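Local structure of protein (endonuclease) (Salmonella typhimurium, 1BYR) at residues N79-F90 with D143-S153. The protein is an endonuclease of the phospholipase D-like family, each of its two subunits built on a mixed beta sheet packed with helices. Sequence-based numbering, arbitrary orientation.
Sequences NSGIPLRTDSNF and DRWNQGRDYRS
Arg85 lies flat on the indole of Trp145, with planes 11° apart and CZ 4.0 Å from the centroid of the five-membered ring, a stacked cation-pi pair. With CG beside the backbone N (chi1 -67°) and CD anti to CA, CD stands over the six-membered ring, a CH-pi contact 3.6 Å from its centroid. Two bonds fix the rotation of the guanidinium, both acceptors close to its plane: NE reaches Asp150 OD1 at 3.0 Å and a nearly straight 176°, a salt bridge, while NH1 reaches Trp145 O at 2.9 Å. That carbonyl also accepts from Gly148 N on its opposite face, so it holds both the turn after helix 131-146 and strand 84-87. The chain then runs antiparallel to strand 84-87 (Arg149 N to Thr86 O, 2.7 Å, in a hydrogen-bonded pair), and strand 149-150 is an outermost strand of the sheet within this chain. Past strand 84-87, Phe90 CZ lies 3.5 Å from Arg144 NE, over one face of that guanidinium, which also pairs with Glu12 of the second subunit. Arg85 thus joins helix end to strand 149-150; with Arg152 a long, charge-only partner of Asp150, the carboxylate's charge is probably shared between two arginines.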
loop_
_atom_site.group_PDB
_atom_site.type_symbol
_atom_site.label_atom_id
_atom_site.label_comp_id
_atom_site.label_asym_id
_atom_site.label_seq_id
_atom_site.Cartn_x
_atom_site.Cartn_y
_atom_site.Cartn_z
ATOM N N ASN A 79 26.352 -6.153 3.109
ATOM C CA ASN A 79 27.681 -5.754 3.580
ATOM C C ASN A 79 27.648 -5.186 4.995
ATOM O O ASN A 79 28.662 -5.185 5.690
ATOM C CB ASN A 79 28.296 -4.717 2.640
ATOM C CG ASN A 79 28.717 -5.313 1.319
ATOM O OD1 ASN A 79 29.114 -6.475 1.242
ATOM N ND2 ASN A 79 28.633 -4.525 0.264
ATOM N N SER A 80 26.479 -4.696 5.411
ATOM C CA SER A 80 26.303 -4.129 6.747
ATOM C C SER A 80 25.921 -5.158 7.809
ATOM O O SER A 80 25.729 -4.810 8.964
ATOM C CB SER A 80 25.238 -3.037 6.725
ATOM O OG SER A 80 25.633 -1.987 5.872
ATOM N N GLY A 81 25.796 -6.420 7.422
ATOM C CA GLY A 81 25.443 -7.435 8.397
ATOM C C GLY A 81 23.944 -7.544 8.635
ATOM O O GLY A 81 23.515 -8.199 9.579
ATOM N N ILE A 82 23.140 -6.903 7.790
ATOM C CA ILE A 82 21.689 -6.979 7.938
ATOM C C ILE A 82 21.188 -8.215 7.209
ATOM O O ILE A 82 21.343 -8.331 5.992
ATOM C CB ILE A 82 20.958 -5.753 7.308
ATOM C CG1 ILE A 82 21.026 -4.551 8.247
ATOM C CG2 ILE A 82 19.483 -6.097 7.044
ATOM C CD1 ILE A 82 20.770 -3.217 7.536
ATOM N N PRO A 83 20.577 -9.154 7.945
ATOM C CA PRO A 83 20.060 -10.371 7.307
ATOM C C PRO A 83 19.017 -10.050 6.218
ATOM O O PRO A 83 17.988 -9.419 6.474
ATOM C CB PRO A 83 19.465 -11.167 8.473
ATOM C CG PRO A 83 20.164 -10.593 9.710
ATOM C CD PRO A 83 20.350 -9.151 9.401
ATOM N N LEU A 84 19.290 -10.482 4.991
ATOM C CA LEU A 84 18.392 -10.206 3.884
ATOM C C LEU A 84 18.080 -11.431 3.028
ATOM O O LEU A 84 18.951 -12.261 2.759
ATOM C CB LEU A 84 19.006 -9.097 3.024
ATOM C CG LEU A 84 18.430 -8.812 1.641
ATOM C CD1 LEU A 84 17.171 -7.946 1.780
ATOM C CD2 LEU A 84 19.491 -8.104 0.795
ATOM N N ARG A 85 16.818 -11.547 2.610
ATOM C CA ARG A 85 16.379 -12.657 1.773
ATOM C C ARG A 85 15.509 -12.228 0.595
ATOM O O ARG A 85 14.762 -11.251 0.667
ATOM C CB ARG A 85 15.576 -13.681 2.596
ATOM C CG ARG A 85 16.361 -14.430 3.652
ATOM C CD ARG A 85 15.565 -15.609 4.223
ATOM N NE ARG A 85 16.426 -16.480 5.014
ATOM C CZ ARG A 85 15.986 -17.407 5.856
ATOM N NH1 ARG A 85 14.679 -17.599 6.034
ATOM N NH2 ARG A 85 16.859 -18.149 6.529
ATOM N N THR A 86 15.625 -12.974 -0.503
ATOM C CA THR A 86 14.800 -12.745 -1.669
ATOM C C THR A 86 13.738 -13.847 -1.626
ATOM O O THR A 86 14.015 -14.967 -1.195
ATOM C CB THR A 86 15.607 -12.822 -2.978
ATOM O OG1 THR A 86 16.304 -14.065 -3.047
ATOM C CG2 THR A 86 16.597 -11.689 -3.046
ATOM N N ASP A 87 12.519 -13.536 -2.059
ATOM C CA ASP A 87 11.423 -14.505 -2.027
ATOM C C ASP A 87 10.783 -14.575 -3.401
ATOM O O ASP A 87 10.367 -13.556 -3.955
ATOM C CB ASP A 87 10.401 -14.059 -0.972
ATOM C CG ASP A 87 9.140 -14.917 -0.947
ATOM O OD1 ASP A 87 9.126 -16.021 -1.519
ATOM O OD2 ASP A 87 8.151 -14.473 -0.327
ATOM N N SER A 88 10.729 -15.777 -3.967
ATOM C CA SER A 88 10.153 -15.969 -5.288
ATOM C C SER A 88 8.970 -16.923 -5.270
ATOM O O SER A 88 8.517 -17.365 -6.315
ATOM C CB SER A 88 11.215 -16.536 -6.233
ATOM O OG SER A 88 11.658 -17.805 -5.772
ATOM N N ASN A 89 8.486 -17.249 -4.083
ATOM C CA ASN A 89 7.373 -18.175 -3.969
ATOM C C ASN A 89 6.019 -17.596 -4.359
ATOM O O ASN A 89 5.017 -18.304 -4.375
ATOM C CB ASN A 89 7.328 -18.753 -2.559
ATOM C CG ASN A 89 8.379 -19.836 -2.358
ATOM O OD1 ASN A 89 8.829 -20.470 -3.324
ATOM N ND2 ASN A 89 8.783 -20.056 -1.116
ATOM N N PHE A 90 6.009 -16.312 -4.699
ATOM C CA PHE A 90 4.788 -15.630 -5.101
ATOM C C PHE A 90 5.018 -14.936 -6.449
ATOM O O PHE A 90 6.119 -14.437 -6.714
ATOM C CB PHE A 90 4.392 -14.583 -4.044
ATOM C CG PHE A 90 4.153 -15.153 -2.658
ATOM C CD1 PHE A 90 5.199 -15.269 -1.744
ATOM C CD2 PHE A 90 2.880 -15.543 -2.262
ATOM C CE1 PHE A 90 4.983 -15.759 -0.465
ATOM C CE2 PHE A 90 2.663 -16.035 -0.983
ATOM C CZ PHE A 90 3.725 -16.140 -0.081
ATOM N N ASP A 143 6.260 -15.638 7.648
ATOM C CA ASP A 143 5.902 -16.644 6.658
ATOM C C ASP A 143 6.641 -16.422 5.339
ATOM O O ASP A 143 7.092 -17.368 4.704
ATOM C CB ASP A 143 4.391 -16.621 6.408
ATOM C CG ASP A 143 3.970 -17.664 5.417
ATOM O OD1 ASP A 143 3.825 -18.829 5.834
ATOM O OD2 ASP A 143 3.803 -17.326 4.226
ATOM N N ARG A 144 6.759 -15.167 4.920
ATOM C CA ARG A 144 7.452 -14.835 3.678
ATOM C C ARG A 144 8.957 -15.004 3.844
ATOM O O ARG A 144 9.627 -15.498 2.952
ATOM C CB ARG A 144 7.132 -13.397 3.271
ATOM C CG ARG A 144 5.811 -13.217 2.466
ATOM C CD ARG A 144 4.653 -14.083 2.977
ATOM N NE ARG A 144 3.378 -13.706 2.349
ATOM C CZ ARG A 144 2.203 -14.281 2.606
ATOM N NH1 ARG A 144 2.119 -15.276 3.478
ATOM N NH2 ARG A 144 1.099 -13.830 2.016
ATOM N N TRP A 145 9.487 -14.591 4.992
ATOM C CA TRP A 145 10.919 -14.731 5.279
ATOM C C TRP A 145 11.339 -16.208 5.273
ATOM O O TRP A 145 12.331 -16.590 4.644
ATOM C CB TRP A 145 11.233 -14.104 6.644
ATOM C CG TRP A 145 12.579 -14.461 7.212
ATOM C CD1 TRP A 145 12.858 -15.479 8.086
ATOM C CD2 TRP A 145 13.825 -13.791 6.977
ATOM N NE1 TRP A 145 14.189 -15.480 8.403
ATOM C CE2 TRP A 145 14.806 -14.456 7.734
ATOM C CE3 TRP A 145 14.199 -12.693 6.198
ATOM C CZ2 TRP A 145 16.150 -14.057 7.738
ATOM C CZ3 TRP A 145 15.537 -12.299 6.203
ATOM C CH2 TRP A 145 16.493 -12.977 6.967
ATOM N N ASN A 146 10.560 -17.035 5.958
ATOM C CA ASN A 146 10.845 -18.462 6.056
ATOM C C ASN A 146 11.000 -19.197 4.732
ATOM O O ASN A 146 11.627 -20.251 4.687
ATOM C CB ASN A 146 9.778 -19.147 6.915
ATOM C CG ASN A 146 9.891 -18.755 8.385
ATOM O OD1 ASN A 146 10.874 -18.149 8.794
ATOM N ND2 ASN A 146 8.884 -19.104 9.168
ATOM N N GLN A 147 10.445 -18.663 3.650
ATOM C CA GLN A 147 10.600 -19.334 2.368
ATOM C C GLN A 147 11.466 -18.517 1.421
ATOM O O GLN A 147 11.375 -18.653 0.191
ATOM C CB GLN A 147 9.239 -19.603 1.726
ATOM C CG GLN A 147 8.370 -18.401 1.570
ATOM C CD GLN A 147 6.934 -18.792 1.386
ATOM O OE1 GLN A 147 6.594 -19.584 0.503
ATOM N NE2 GLN A 147 6.070 -18.249 2.215
ATOM N N GLY A 148 12.300 -17.660 2.002
ATOM C CA GLY A 148 13.182 -16.829 1.206
ATOM C C GLY A 148 14.567 -17.430 1.091
ATOM O O GLY A 148 14.896 -18.409 1.776
ATOM N N ARG A 149 15.385 -16.840 0.225
ATOM C CA ARG A 149 16.755 -17.297 -0.006
ATOM C C ARG A 149 17.716 -16.223 0.502
ATOM O O ARG A 149 17.590 -15.056 0.154
ATOM C CB ARG A 149 16.976 -17.509 -1.511
ATOM C CG ARG A 149 17.908 -18.652 -1.885
ATOM C CD ARG A 149 17.416 -19.322 -3.161
ATOM N NE ARG A 149 16.726 -20.588 -2.902
ATOM C CZ ARG A 149 16.028 -21.269 -3.812
ATOM N NH1 ARG A 149 15.911 -20.804 -5.042
ATOM N NH2 ARG A 149 15.445 -22.417 -3.485
ATOM N N ASP A 150 18.664 -16.615 1.338
ATOM C CA ASP A 150 19.635 -15.663 1.873
ATOM C C ASP A 150 20.368 -14.925 0.769
ATOM O O ASP A 150 20.708 -15.507 -0.256
ATOM C CB ASP A 150 20.705 -16.385 2.690
ATOM C CG ASP A 150 20.276 -16.684 4.106
ATOM O OD1 ASP A 150 19.333 -16.049 4.622
ATOM O OD2 ASP A 150 20.899 -17.573 4.717
ATOM N N TYR A 151 20.612 -13.632 0.963
ATOM C CA TYR A 151 21.417 -12.873 0.008
ATOM C C TYR A 151 22.518 -12.317 0.893
ATOM O O TYR A 151 22.285 -11.409 1.684
ATOM C CB TYR A 151 20.658 -11.720 -0.635
ATOM C CG TYR A 151 21.482 -11.028 -1.707
ATOM C CD1 TYR A 151 21.455 -11.471 -3.033
ATOM C CD2 TYR A 151 22.301 -9.941 -1.394
ATOM C CE1 TYR A 151 22.215 -10.839 -4.011
ATOM C CE2 TYR A 151 23.062 -9.308 -2.366
ATOM C CZ TYR A 151 23.018 -9.762 -3.673
ATOM O OH TYR A 151 23.766 -9.131 -4.648
ATOM N N ARG A 152 23.718 -12.867 0.769
ATOM C CA ARG A 152 24.808 -12.436 1.638
ATOM C C ARG A 152 26.017 -11.834 0.948
ATOM O O ARG A 152 26.107 -11.763 -0.274
ATOM C CB ARG A 152 25.276 -13.622 2.502
ATOM C CG ARG A 152 24.773 -13.594 3.940
ATOM C CD ARG A 152 24.157 -14.934 4.373
ATOM N NE ARG A 152 24.044 -15.030 5.829
ATOM C CZ ARG A 152 23.079 -14.460 6.552
ATOM N NH1 ARG A 152 22.128 -13.739 5.964
ATOM N NH2 ARG A 152 23.072 -14.594 7.874
ATOM N N SER A 153 26.950 -11.398 1.790
ATOM C CA SER A 153 28.197 -10.812 1.355
ATOM C C SER A 153 29.256 -11.419 2.266
ATOM O O SER A 153 30.239 -11.963 1.730
ATOM C CB SER A 153 28.163 -9.285 1.501
ATOM O OG SER A 153 27.704 -8.681 0.293
HETATM O O HOH W 1 22.003 -11.530 4.564
HETATM O O HOH W 2 19.508 -17.683 7.615
HETATM O O HOH W 3 19.018 -14.424 -2.603
HETATM O O HOH W 4 12.144 -17.827 -2.217
#